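PDB 2F7L: 455aa long hypothetical phospho-sugar mutase from Sulfolobus tokodaii, which interconverts the 6-phosphates and 1-phosphates of glucosamine and galactosamine, a magnesium-dependent step towards UDP-GlcNAc and UDP-GalNAc. Local coordinates for residues I248-D251 against R255-W258; A354-S359 against F364-K369; K84-D89 against E148-S153. All coordinates share one frame; numbering follows the deposited sequence.

In the fold
None of the three contacts lies in the deep core: interactions 1 and 3 are partly buried, whereas interaction 2 is a surface contact. Interactions 1 and 2 are neighbours, their centres about 12 Å apart, and the helix 360-365 joins them: Asp365 forms a salt bridge with Arg255, and the Phe364 ring packs on Gln257 and Asp251. Interaction 3 stands apart, between a helix end of domain I and the chain that runs on into helix 151-160, with its nearest atoms about 18 Å from those of interaction 1. Backbone pairing beside an edge strand and a shared carboxylate mark interaction 1; interaction 2 rests on one arginine reaching a helix end; interaction 3 gathers a tyrosine and an arginine round one glutamate.

Interaction 1 of 3, residues I248-D251 against R255-W258; sequences IFID and RVQW
Gln257 and Phe249 join their backbones through a nearly straight hydrogen bond, Gln257 N to Phe249 O at 2.8 Å, and a longer one runs from Asp251 N to Arg255 O at 3.3 Å. The two bonds flank Ile250 and Val256, which form a non-hydrogen-bonded antiparallel pair with CA atoms 4.1 Å apart. Beyond it the chains diverge, the CA atoms of Ile248 and Trp258 being 6.2 Å apart, so the pairing amounts to a single bridge at the base of a tight reversal.

The polar side chains meet at the carboxylate of Asp251. Asp251 OD2 accepts from two donors: Arg255 NE, in a bent 2.8 Å salt bridge on the syn lone pair, with the oxygen tilted from the guanidinium plane, and Gln257 NE2, which arrives at 2.9 Å from above the carboxylate plane. The Asp251 CG sits between its own N and carbonyl carbon (chi1 66°), which turns the acid across the reversal, and a chain extended from CG to NE takes the arginine past it. Carboxylate and guanidinium planes lie 40° apart, not in the flat two-pronged arrangement. Arg255 NH2 has its own strong partner in Asp365.

Apolar contacts lie on Ile248 and Ile250. Ile248 touches the Trp258 ring with CD1, 3.8 Å from CZ3, and Ile250 CG1 lies 4.1 Å from Val256 CB. The indole NE1 bonds Glu327.

Strand 248-251 is an edge of the domain II sheet, bonded through Ile248 and Ile250 to the antiparallel strand 236-239; the loop between those strands carries Asp241, Asp243 and Asp245, the probable magnesium ligands. Ile250 and Val256 pack on helix 223-231, Asp251 and Gln257 rest on helix 360-365, and residues 255-258 lead into helix 259-272.

Interaction 2 of 3, residues A354-S359 against F364-K369; sequences ANENVS and FDRLPK
Arg366 lays the NH2 corner of its guanidinium against the isopropyl group of Val358. Val358 CG2 comes at the edge of the group, near its plane, 4.0 Å from Arg366 CZ; its modelled approach to NH2 is shorter than such a contact allows, and the exact placement is doubtful. The two side chains reach towards each other from opposite directions; with CG1 of Val358 anti to the backbone N (chi1 163°), the other methyl, CG2, is the one turned to the arginine.

Glu356 adds a long salt bridge, with Glu356 OE1 4.0 Å from Arg366 NH2. At that length, and with the planes 73° apart, it is probably no more than a weak attraction between charges. The stronger partner of the arginine is Glu362, which takes its NH1 one helical turn back.

Asn357, with positive phi, is the first residue past helix 342-356, and Ser359 is the N-cap of the next, its OG bonding Glu362 N. Arg366, just after helix 360-365, reaches back to the short connection between these consecutive helices of domain III, closing it. Around it, Phe364 packs on helix 259-272, Arg366 and Leu367 touch Tyr294 of helix 290-296, and Ala354 abuts helix 165-171.

Interaction 3 of 3, residues K84-D89 against E148-S153; sequences KTLGYD and EDRVIS
Leu86, near the end of helix 76-86, lies over one face of the Arg150 guanidinium, its CG 3.4 Å above the plane and offset toward the rim. One of its methyls, CD2, turns to the carboxylate of Glu148, 3.8 Å from OE2. Gly87 then breaks the helix with a positive phi of 97°, where a side chain would be jammed against the carbonyl oxygen of Leu86. Helix 76-86 belongs to a beta-alpha-beta crossover of domain I, running from strand 67-73 to the parallel strand 90-94, while Glu148 follows the edge strand 146-147 and bonds Asp70 of strand 67-73 through its backbone; the contact therefore ties the end of the crossover helix to the chain leaving the sheet. Tyr88, buried, comes next: its OH donates to Glu148 OE2 at 2.6 Å, the oxygen lying in the plane of the ring, at its edge, and the carboxylate turned 81° from it. Leu41 touches both side chains, and Tyr69 meets the tyrosine ring edge-to-face. With CG anti to the Glu148 N (chi1 172°) and a bend at chi2, the carboxylate also serves its own segment: Glu148 OE1 accepts from Arg150 N at 2.8 Å, and Glu148 OE2 forms a salt bridge with Arg150 NH2 at 3.3 Å, weak as a hydrogen bond.

Interaction 1 of 3, residues I248-D251 against R255-W258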
ATOM      1  N   ILE A 248       8.128   5.025  -0.001  1.00 34.30           N
ATOM      2  CA  ILE A 248       8.388   6.211  -0.795  1.00 35.14           C
ATOM      3  C   ILE A 248       9.854   6.569  -0.561  1.00 35.15           C
ATOM      4  O   ILE A 248      10.338   6.557   0.574  1.00 34.52           O
ATOM      5  CB  ILE A 248       7.440   7.409  -0.474  1.00 36.15           C
ATOM      6  CG1 ILE A 248       7.413   7.686   1.005  1.00 37.70           C
ATOM      7  CG2 ILE A 248       6.026   7.136  -1.001  1.00 34.40           C
ATOM      8  CD1 ILE A 248       6.511   8.826   1.327  1.00 40.73           C
ATOM      9  N   PHE A 249      10.563   6.835  -1.656  1.00 35.49           N
ATOM     10  CA  PHE A 249      11.994   7.132  -1.621  1.00 36.20           C
ATOM     11  C   PHE A 249      12.416   8.584  -1.536  1.00 36.63           C
ATOM     12  O   PHE A 249      11.647   9.504  -1.829  1.00 36.18           O
ATOM     13  CB  PHE A 249      12.687   6.503  -2.838  1.00 35.87           C
ATOM     14  CG  PHE A 249      12.511   5.007  -2.934  1.00 35.53           C
ATOM     15  CD1 PHE A 249      11.345   4.464  -3.465  1.00 34.52           C
ATOM     16  CD2 PHE A 249      13.514   4.143  -2.486  1.00 35.31           C
ATOM     17  CE1 PHE A 249      11.175   3.080  -3.561  1.00 35.24           C
ATOM     18  CE2 PHE A 249      13.353   2.747  -2.573  1.00 36.26           C
ATOM     19  CZ  PHE A 249      12.180   2.213  -3.113  1.00 35.64           C
ATOM     20  N   ILE A 250      13.667   8.765  -1.132  1.00 37.29           N
ATOM     21  CA  ILE A 250      14.273  10.086  -0.994  1.00 38.50           C
ATOM     22  C   ILE A 250      15.648   9.958  -1.631  1.00 38.65           C
ATOM     23  O   ILE A 250      16.481   9.214  -1.125  1.00 39.01           O
ATOM     24  CB  ILE A 250      14.417  10.461   0.492  1.00 38.48           C
ATOM     25  CG1 ILE A 250      13.058  10.326   1.186  1.00 38.64           C
ATOM     26  CG2 ILE A 250      14.920  11.884   0.627  1.00 38.06           C
ATOM     27  CD1 ILE A 250      13.109  10.580   2.681  1.00 39.74           C
ATOM     28  N   ASP A 251      15.882  10.660  -2.741  1.00 38.98           N
ATOM     29  CA  ASP A 251      17.166  10.569  -3.442  1.00 39.03           C
ATOM     30  C   ASP A 251      18.334  11.323  -2.805  1.00 39.92           C
ATOM     31  O   ASP A 251      18.181  12.023  -1.796  1.00 39.36           O
ATOM     32  CB  ASP A 251      17.021  11.034  -4.881  1.00 38.52           C
ATOM     33  CG  ASP A 251      16.686  12.511  -4.980  1.00 39.10           C
ATOM     34  OD1 ASP A 251      17.029  13.268  -4.035  1.00 37.18           O
ATOM     35  OD2 ASP A 251      16.088  12.911  -6.015  1.00 39.15           O
ATOM     36  N   ARG A 255      15.564  14.994  -1.469  1.00 39.78           N
ATOM     37  CA  ARG A 255      14.207  15.374  -1.819  1.00 39.97           C
ATOM     38  C   ARG A 255      13.347  14.119  -1.914  1.00 39.56           C
ATOM     39  O   ARG A 255      13.742  13.126  -2.544  1.00 39.92           O
ATOM     40  CB  ARG A 255      14.202  16.150  -3.149  1.00 40.04           C
ATOM     41  CG  ARG A 255      15.042  15.521  -4.222  1.00 39.74           C
ATOM     42  CD  ARG A 255      15.276  16.448  -5.411  1.00 38.59           C
ATOM     43  NE  ARG A 255      15.967  15.708  -6.460  1.00 38.32           N
ATOM     44  CZ  ARG A 255      15.936  16.022  -7.743  1.00 38.88           C
ATOM     45  NH1 ARG A 255      15.251  17.079  -8.135  1.00 40.24           N
ATOM     46  NH2 ARG A 255      16.546  15.257  -8.639  1.00 37.95           N
ATOM     47  N   VAL A 256      12.179  14.149  -1.280  1.00 38.01           N
ATOM     48  CA  VAL A 256      11.330  12.979  -1.329  1.00 37.18           C
ATOM     49  C   VAL A 256      10.684  12.876  -2.715  1.00 36.82           C
ATOM     50  O   VAL A 256      10.387  13.888  -3.347  1.00 37.02           O
ATOM     51  CB  VAL A 256      10.246  12.991  -0.188  1.00 36.24           C
ATOM     52  CG1 VAL A 256      10.625  13.967   0.897  1.00 35.22           C
ATOM     53  CG2 VAL A 256       8.885  13.282  -0.749  1.00 35.55           C
ATOM     54  N   GLN A 257      10.507  11.643  -3.181  1.00 36.09           N
ATOM     55  CA  GLN A 257       9.901  11.356  -4.478  1.00 35.73           C
ATOM     56  C   GLN A 257       8.552  10.669  -4.240  1.00 34.84           C
ATOM     57  O   GLN A 257       8.430   9.800  -3.384  1.00 33.96           O
ATOM     58  CB  GLN A 257      10.820  10.432  -5.270  1.00 37.28           C
ATOM     59  CG  GLN A 257      12.221  11.001  -5.531  1.00 37.43           C
ATOM     60  CD  GLN A 257      12.198  12.158  -6.521  1.00 37.44           C
ATOM     61  OE1 GLN A 257      11.268  12.284  -7.324  1.00 37.21           O
ATOM     62  NE2 GLN A 257      13.226  12.989  -6.481  1.00 36.46           N
ATOM     63  N   TRP A 258       7.534  11.046  -4.999  1.00 34.19           N
ATOM     64  CA  TRP A 258       6.225  10.454  -4.773  1.00 33.86           C
ATOM     65  C   TRP A 258       6.053   9.034  -5.311  1.00 35.15           C
ATOM     66  O   TRP A 258       6.695   8.615  -6.289  1.00 34.72           O
ATOM     67  CB  TRP A 258       5.117  11.360  -5.316  1.00 32.20           C
ATOM     68  CG  TRP A 258       3.828  11.188  -4.557  1.00 31.22           C
ATOM     69  CD1 TRP A 258       2.574  11.035  -5.087  1.00 30.70           C
ATOM     70  CD2 TRP A 258       3.679  11.041  -3.133  1.00 30.10           C
ATOM     71  NE1 TRP A 258       1.663  10.788  -4.087  1.00 30.29           N
ATOM     72  CE2 TRP A 258       2.314  10.786  -2.879  1.00 30.18           C
ATOM     73  CE3 TRP A 258       4.568  11.094  -2.049  1.00 28.93           C
ATOM     74  CZ2 TRP A 258       1.820  10.575  -1.585  1.00 28.98           C
ATOM     75  CZ3 TRP A 258       4.073  10.880  -0.763  1.00 27.78           C
ATOM     76  CH2 TRP A 258       2.715  10.626  -0.547  1.00 27.92           C
TER
HETATM   77  O   HOH W   1       9.366   7.425  -3.694  1.00 25.13           O

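Interaction 2 of 3, residues A354-S359 against F364-K369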
ATOM      1  N   ALA A 354      21.695   0.279  -9.318  1.00 52.77           N
ATOM      2  CA  ALA A 354      23.002  -0.351  -9.476  1.00 53.39           C
ATOM      3  C   ALA A 354      23.386  -0.559 -10.927  1.00 54.06           C
ATOM      4  O   ALA A 354      24.532  -0.357 -11.315  1.00 54.13           O
ATOM      5  CB  ALA A 354      23.013  -1.681  -8.763  1.00 52.91           C
ATOM      6  N   ASN A 355      22.411  -0.971 -11.721  1.00 55.09           N
ATOM      7  CA  ASN A 355      22.628  -1.247 -13.125  1.00 55.75           C
ATOM      8  C   ASN A 355      22.686   0.011 -13.999  1.00 55.64           C
ATOM      9  O   ASN A 355      23.158  -0.043 -15.128  1.00 55.35           O
ATOM     10  CB  ASN A 355      21.531  -2.189 -13.629  1.00 57.41           C
ATOM     11  CG  ASN A 355      21.923  -2.908 -14.907  1.00 60.00           C
ATOM     12  OD1 ASN A 355      21.096  -3.541 -15.561  1.00 60.68           O
ATOM     13  ND2 ASN A 355      23.206  -2.819 -15.271  1.00 61.86           N
ATOM     14  N   GLU A 356      22.213   1.142 -13.491  1.00 55.61           N
ATOM     15  CA  GLU A 356      22.253   2.375 -14.277  1.00 55.77           C
ATOM     16  C   GLU A 356      23.520   3.153 -13.937  1.00 56.23           C
ATOM     17  O   GLU A 356      23.921   4.075 -14.650  1.00 56.21           O
ATOM     18  CB  GLU A 356      21.023   3.232 -13.983  1.00 55.45           C
ATOM     19  CG  GLU A 356      19.706   2.543 -14.291  1.00 56.27           C
ATOM     20  CD  GLU A 356      19.516   2.272 -15.770  1.00 56.59           C
ATOM     21  OE1 GLU A 356      19.725   3.225 -16.541  1.00 57.71           O
ATOM     22  OE2 GLU A 356      19.151   1.133 -16.164  1.00 55.91           O
ATOM     23  N   ASN A 357      24.147   2.757 -12.837  1.00 56.58           N
ATOM     24  CA  ASN A 357      25.360   3.390 -12.355  1.00 56.63           C
ATOM     25  C   ASN A 357      25.227   4.912 -12.272  1.00 55.65           C
ATOM     26  O   ASN A 357      26.198   5.650 -12.443  1.00 55.42           O
ATOM     27  CB  ASN A 357      26.538   3.018 -13.245  1.00 58.54           C
ATOM     28  CG  ASN A 357      27.869   3.228 -12.549  1.00 60.81           C
ATOM     29  OD1 ASN A 357      28.935   3.116 -13.160  1.00 62.65           O
ATOM     30  ND2 ASN A 357      27.812   3.527 -11.249  1.00 61.88           N
ATOM     31  N   VAL A 358      24.010   5.368 -11.996  1.00 54.39           N
ATOM     32  CA  VAL A 358      23.697   6.788 -11.864  1.00 52.90           C
ATOM     33  C   VAL A 358      23.167   7.025 -10.448  1.00 51.95           C
ATOM     34  O   VAL A 358      22.636   6.109  -9.830  1.00 52.09           O
ATOM     35  CB  VAL A 358      22.622   7.177 -12.884  1.00 52.78           C
ATOM     36  CG1 VAL A 358      22.004   8.485 -12.519  1.00 53.00           C
ATOM     37  CG2 VAL A 358      23.235   7.249 -14.254  1.00 52.58           C
ATOM     38  N   SER A 359      23.304   8.242  -9.929  1.00 50.59           N
ATOM     39  CA  SER A 359      22.816   8.524  -8.583  1.00 49.19           C
ATOM     40  C   SER A 359      21.294   8.612  -8.558  1.00 48.68           C
ATOM     41  O   SER A 359      20.650   8.886  -9.579  1.00 48.08           O
ATOM     42  CB  SER A 359      23.401   9.830  -8.045  1.00 48.84           C
ATOM     43  OG  SER A 359      22.732  10.949  -8.592  1.00 49.58           O
ATOM     44  N   PHE A 364      15.994   9.851 -10.839  1.00 46.54           N
ATOM     45  CA  PHE A 364      14.665  10.427 -10.745  1.00 46.46           C
ATOM     46  C   PHE A 364      14.448  11.552 -11.728  1.00 46.35           C
ATOM     47  O   PHE A 364      13.349  11.700 -12.286  1.00 45.68           O
ATOM     48  CB  PHE A 364      14.402  10.914  -9.321  1.00 46.88           C
ATOM     49  CG  PHE A 364      13.844   9.851  -8.431  1.00 47.73           C
ATOM     50  CD1 PHE A 364      14.655   9.202  -7.503  1.00 47.88           C
ATOM     51  CD2 PHE A 364      12.513   9.442  -8.576  1.00 47.37           C
ATOM     52  CE1 PHE A 364      14.148   8.162  -6.742  1.00 47.58           C
ATOM     53  CE2 PHE A 364      12.001   8.408  -7.820  1.00 47.15           C
ATOM     54  CZ  PHE A 364      12.817   7.764  -6.903  1.00 47.80           C
ATOM     55  N   ASP A 365      15.493  12.345 -11.940  1.00 45.75           N
ATOM     56  CA  ASP A 365      15.377  13.434 -12.878  1.00 45.30           C
ATOM     57  C   ASP A 365      15.077  12.934 -14.280  1.00 45.27           C
ATOM     58  O   ASP A 365      14.563  13.684 -15.084  1.00 45.90           O
ATOM     59  CB  ASP A 365      16.625  14.305 -12.870  1.00 45.11           C
ATOM     60  CG  ASP A 365      16.662  15.252 -11.682  1.00 46.58           C
ATOM     61  OD1 ASP A 365      15.581  15.611 -11.157  1.00 46.65           O
ATOM     62  OD2 ASP A 365      17.774  15.654 -11.279  1.00 46.87           O
ATOM     63  N   ARG A 366      15.362  11.671 -14.578  1.00 45.49           N
ATOM     64  CA  ARG A 366      15.072  11.149 -15.912  1.00 46.21           C
ATOM     65  C   ARG A 366      13.570  11.108 -16.199  1.00 46.41           C
ATOM     66  O   ARG A 366      13.162  10.767 -17.299  1.00 46.56           O
ATOM     67  CB  ARG A 366      15.603   9.722 -16.097  1.00 47.79           C
ATOM     68  CG  ARG A 366      17.119   9.493 -16.051  1.00 49.52           C
ATOM     69  CD  ARG A 366      17.389   8.136 -16.723  1.00 51.81           C
ATOM     70  NE  ARG A 366      18.537   7.373 -16.224  1.00 53.50           N
ATOM     71  CZ  ARG A 366      19.797   7.801 -16.215  1.00 55.53           C
ATOM     72  NH1 ARG A 366      20.117   9.017 -16.670  1.00 55.55           N
ATOM     73  NH2 ARG A 366      20.749   6.990 -15.774  1.00 56.24           N
ATOM     74  N   LEU A 367      12.743  11.438 -15.211  1.00 46.89           N
ATOM     75  CA  LEU A 367      11.276  11.405 -15.374  1.00 46.44           C
ATOM     76  C   LEU A 367      10.655  12.767 -15.703  1.00 46.53           C
ATOM     77  O   LEU A 367      11.214  13.824 -15.376  1.00 46.36           O
ATOM     78  CB  LEU A 367      10.605  10.887 -14.089  1.00 45.46           C
ATOM     79  CG  LEU A 367      10.209   9.443 -13.782  1.00 44.50           C
ATOM     80  CD1 LEU A 367      10.914   8.477 -14.684  1.00 44.66           C
ATOM     81  CD2 LEU A 367      10.519   9.148 -12.319  1.00 43.62           C
ATOM     82  N   PRO A 368       9.478  12.757 -16.345  1.00 46.24           N
ATOM     83  CA  PRO A 368       8.794  14.001 -16.693  1.00 46.49           C
ATOM     84  C   PRO A 368       8.526  14.774 -15.401  1.00 47.26           C
ATOM     85  O   PRO A 368       8.178  14.177 -14.379  1.00 48.64           O
ATOM     86  CB  PRO A 368       7.505  13.511 -17.336  1.00 45.82           C
ATOM     87  CG  PRO A 368       7.915  12.220 -17.960  1.00 46.20           C
ATOM     88  CD  PRO A 368       8.767  11.591 -16.892  1.00 46.24           C
ATOM     89  N   LYS A 369       8.688  16.090 -15.433  1.00 47.31           N
ATOM     90  CA  LYS A 369       8.456  16.909 -14.247  1.00 47.51           C
ATOM     91  C   LYS A 369       7.089  17.584 -14.304  1.00 46.85           C
ATOM     92  O   LYS A 369       6.792  18.307 -15.249  1.00 46.98           O
ATOM     93  CB  LYS A 369       9.579  17.948 -14.126  1.00 48.47           C
ATOM     94  CG  LYS A 369       9.226  19.236 -13.393  1.00 50.89           C
ATOM     95  CD  LYS A 369       9.987  20.458 -14.022  1.00 52.86           C
ATOM     96  CE  LYS A 369       9.211  21.183 -15.188  1.00 53.55           C
ATOM     97  NZ  LYS A 369       8.731  20.350 -16.373  1.00 52.45           N
TER

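Interaction 3 of 3, residues K84-D89 against E148-S153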
ATOM      1  N   LYS A  84       0.872 -16.964   1.592  1.00 30.49           N
ATOM      2  CA  LYS A  84       0.989 -17.272   0.176  1.00 30.35           C
ATOM      3  C   LYS A  84       1.871 -18.503  -0.102  1.00 30.75           C
ATOM      4  O   LYS A  84       1.474 -19.412  -0.817  1.00 31.19           O
ATOM      5  CB  LYS A  84       1.575 -16.064  -0.573  1.00 29.23           C
ATOM      6  CG  LYS A  84       1.854 -16.296  -2.043  1.00 27.74           C
ATOM      7  CD  LYS A  84       2.563 -15.100  -2.666  1.00 28.27           C
ATOM      8  CE  LYS A  84       3.236 -15.449  -3.988  1.00 27.85           C
ATOM      9  NZ  LYS A  84       2.266 -15.912  -5.025  1.00 28.42           N
ATOM     10  N   THR A  85       3.060 -18.553   0.476  1.00 30.75           N
ATOM     11  CA  THR A  85       3.942 -19.656   0.156  1.00 30.94           C
ATOM     12  C   THR A  85       4.176 -20.695   1.238  1.00 31.18           C
ATOM     13  O   THR A  85       4.827 -21.717   0.983  1.00 31.80           O
ATOM     14  CB  THR A  85       5.328 -19.132  -0.270  1.00 31.35           C
ATOM     15  OG1 THR A  85       6.094 -18.824   0.900  1.00 32.22           O
ATOM     16  CG2 THR A  85       5.203 -17.849  -1.125  1.00 31.37           C
ATOM     17  N   LEU A  86       3.666 -20.455   2.441  1.00 29.81           N
ATOM     18  CA  LEU A  86       3.902 -21.397   3.519  1.00 27.53           C
ATOM     19  C   LEU A  86       2.803 -22.424   3.731  1.00 26.89           C
ATOM     20  O   LEU A  86       2.896 -23.253   4.629  1.00 26.60           O
ATOM     21  CB  LEU A  86       4.201 -20.622   4.803  1.00 26.99           C
ATOM     22  CG  LEU A  86       5.633 -20.749   5.343  1.00 25.98           C
ATOM     23  CD1 LEU A  86       6.612 -20.945   4.244  1.00 24.17           C
ATOM     24  CD2 LEU A  86       5.986 -19.526   6.146  1.00 26.33           C
ATOM     25  N   GLY A  87       1.771 -22.371   2.893  1.00 27.07           N
ATOM     26  CA  GLY A  87       0.670 -23.324   2.978  1.00 25.70           C
ATOM     27  C   GLY A  87      -0.602 -22.939   3.718  1.00 25.19           C
ATOM     28  O   GLY A  87      -1.542 -23.708   3.760  1.00 24.84           O
ATOM     29  N   TYR A  88      -0.666 -21.753   4.301  1.00 25.43           N
ATOM     30  CA  TYR A  88      -1.859 -21.375   5.050  1.00 25.01           C
ATOM     31  C   TYR A  88      -3.139 -21.239   4.245  1.00 25.34           C
ATOM     32  O   TYR A  88      -3.117 -21.034   3.040  1.00 25.60           O
ATOM     33  CB  TYR A  88      -1.581 -20.092   5.817  1.00 23.51           C
ATOM     34  CG  TYR A  88      -0.579 -20.318   6.923  1.00 23.09           C
ATOM     35  CD1 TYR A  88      -0.960 -20.922   8.127  1.00 21.80           C
ATOM     36  CD2 TYR A  88       0.760 -19.952   6.758  1.00 23.43           C
ATOM     37  CE1 TYR A  88      -0.044 -21.155   9.129  1.00 21.97           C
ATOM     38  CE2 TYR A  88       1.691 -20.179   7.756  1.00 23.43           C
ATOM     39  CZ  TYR A  88       1.282 -20.786   8.938  1.00 23.08           C
ATOM     40  OH  TYR A  88       2.219 -21.057   9.898  1.00 23.69           O
ATOM     41  N   ASP A  89      -4.264 -21.354   4.931  1.00 25.54           N
ATOM     42  CA  ASP A  89      -5.560 -21.236   4.293  1.00 25.79           C
ATOM     43  C   ASP A  89      -5.990 -19.770   4.226  1.00 25.94           C
ATOM     44  O   ASP A  89      -7.015 -19.442   3.619  1.00 25.86           O
ATOM     45  CB  ASP A  89      -6.577 -22.048   5.078  1.00 26.16           C
ATOM     46  CG  ASP A  89      -6.458 -23.518   4.803  1.00 27.39           C
ATOM     47  OD1 ASP A  89      -6.683 -23.893   3.634  1.00 28.83           O
ATOM     48  OD2 ASP A  89      -6.144 -24.299   5.731  1.00 28.09           O
ATOM     49  N   GLU A 148       4.663 -19.778  14.581  1.00 28.99           N
ATOM     50  CA  GLU A 148       5.154 -19.723  13.208  1.00 28.11           C
ATOM     51  C   GLU A 148       6.383 -18.801  13.150  1.00 27.74           C
ATOM     52  O   GLU A 148       6.254 -17.559  13.117  1.00 28.47           O
ATOM     53  CB  GLU A 148       4.062 -19.187  12.297  1.00 28.61           C
ATOM     54  CG  GLU A 148       4.544 -18.920  10.901  1.00 30.33           C
ATOM     55  CD  GLU A 148       5.347 -20.073  10.342  1.00 30.86           C
ATOM     56  OE1 GLU A 148       6.531 -20.206  10.695  1.00 32.17           O
ATOM     57  OE2 GLU A 148       4.791 -20.854   9.552  1.00 31.64           O
ATOM     58  N   ASP A 149       7.577 -19.402  13.129  1.00 26.71           N
ATOM     59  CA  ASP A 149       8.817 -18.619  13.117  1.00 25.43           C
ATOM     60  C   ASP A 149       9.483 -18.428  11.781  1.00 24.16           C
ATOM     61  O   ASP A 149      10.630 -18.061  11.753  1.00 25.25           O
ATOM     62  CB  ASP A 149       9.864 -19.231  14.052  1.00 25.14           C
ATOM     63  CG  ASP A 149       9.483 -19.141  15.513  1.00 26.64           C
ATOM     64  OD1 ASP A 149      10.141 -19.819  16.342  1.00 26.17           O
ATOM     65  OD2 ASP A 149       8.535 -18.387  15.840  1.00 27.86           O
ATOM     66  N   ARG A 150       8.806 -18.652  10.674  1.00 23.54           N
ATOM     67  CA  ARG A 150       9.482 -18.497   9.392  1.00 23.97           C
ATOM     68  C   ARG A 150       9.116 -17.268   8.603  1.00 24.90           C
ATOM     69  O   ARG A 150       9.753 -16.995   7.591  1.00 25.74           O
ATOM     70  CB  ARG A 150       9.204 -19.700   8.503  1.00 23.75           C
ATOM     71  CG  ARG A 150       9.568 -21.010   9.131  1.00 24.19           C
ATOM     72  CD  ARG A 150       9.082 -22.157   8.300  1.00 24.08           C
ATOM     73  NE  ARG A 150       7.632 -22.305   8.302  1.00 24.58           N
ATOM     74  CZ  ARG A 150       7.011 -23.211   7.557  1.00 26.19           C
ATOM     75  NH1 ARG A 150       7.738 -24.003   6.787  1.00 27.40           N
ATOM     76  NH2 ARG A 150       5.687 -23.327   7.550  1.00 27.27           N
ATOM     77  N   VAL A 151       8.116 -16.517   9.058  1.00 25.10           N
ATOM     78  CA  VAL A 151       7.651 -15.352   8.315  1.00 25.79           C
ATOM     79  C   VAL A 151       8.699 -14.292   7.887  1.00 26.91           C
ATOM     80  O   VAL A 151       8.856 -14.046   6.689  1.00 27.15           O
ATOM     81  CB  VAL A 151       6.405 -14.726   9.036  1.00 24.24           C
ATOM     82  CG1 VAL A 151       6.365 -15.199  10.461  1.00 26.54           C
ATOM     83  CG2 VAL A 151       6.418 -13.226   8.946  1.00 23.06           C
ATOM     84  N   ILE A 152       9.423 -13.675   8.812  1.00 27.65           N
ATOM     85  CA  ILE A 152      10.419 -12.690   8.386  1.00 28.56           C
ATOM     86  C   ILE A 152      11.500 -13.384   7.533  1.00 30.17           C
ATOM     87  O   ILE A 152      11.719 -13.017   6.370  1.00 31.00           O
ATOM     88  CB  ILE A 152      11.136 -12.008   9.581  1.00 27.23           C
ATOM     89  CG1 ILE A 152      10.128 -11.316  10.508  1.00 26.33           C
ATOM     90  CG2 ILE A 152      12.138 -11.002   9.061  1.00 25.71           C
ATOM     91  CD1 ILE A 152       9.549 -10.068   9.980  1.00 24.63           C
ATOM     92  N   SER A 153      12.170 -14.382   8.105  1.00 30.81           N
ATOM     93  CA  SER A 153      13.221 -15.085   7.371  1.00 31.71           C
ATOM     94  C   SER A 153      12.757 -15.529   5.998  1.00 31.92           C
ATOM     95  O   SER A 153      13.485 -15.328   5.026  1.00 33.25           O
ATOM     96  CB  SER A 153      13.739 -16.315   8.138  1.00 32.41           C
ATOM     97  OG  SER A 153      12.957 -17.482   7.886  1.00 34.41           O
TER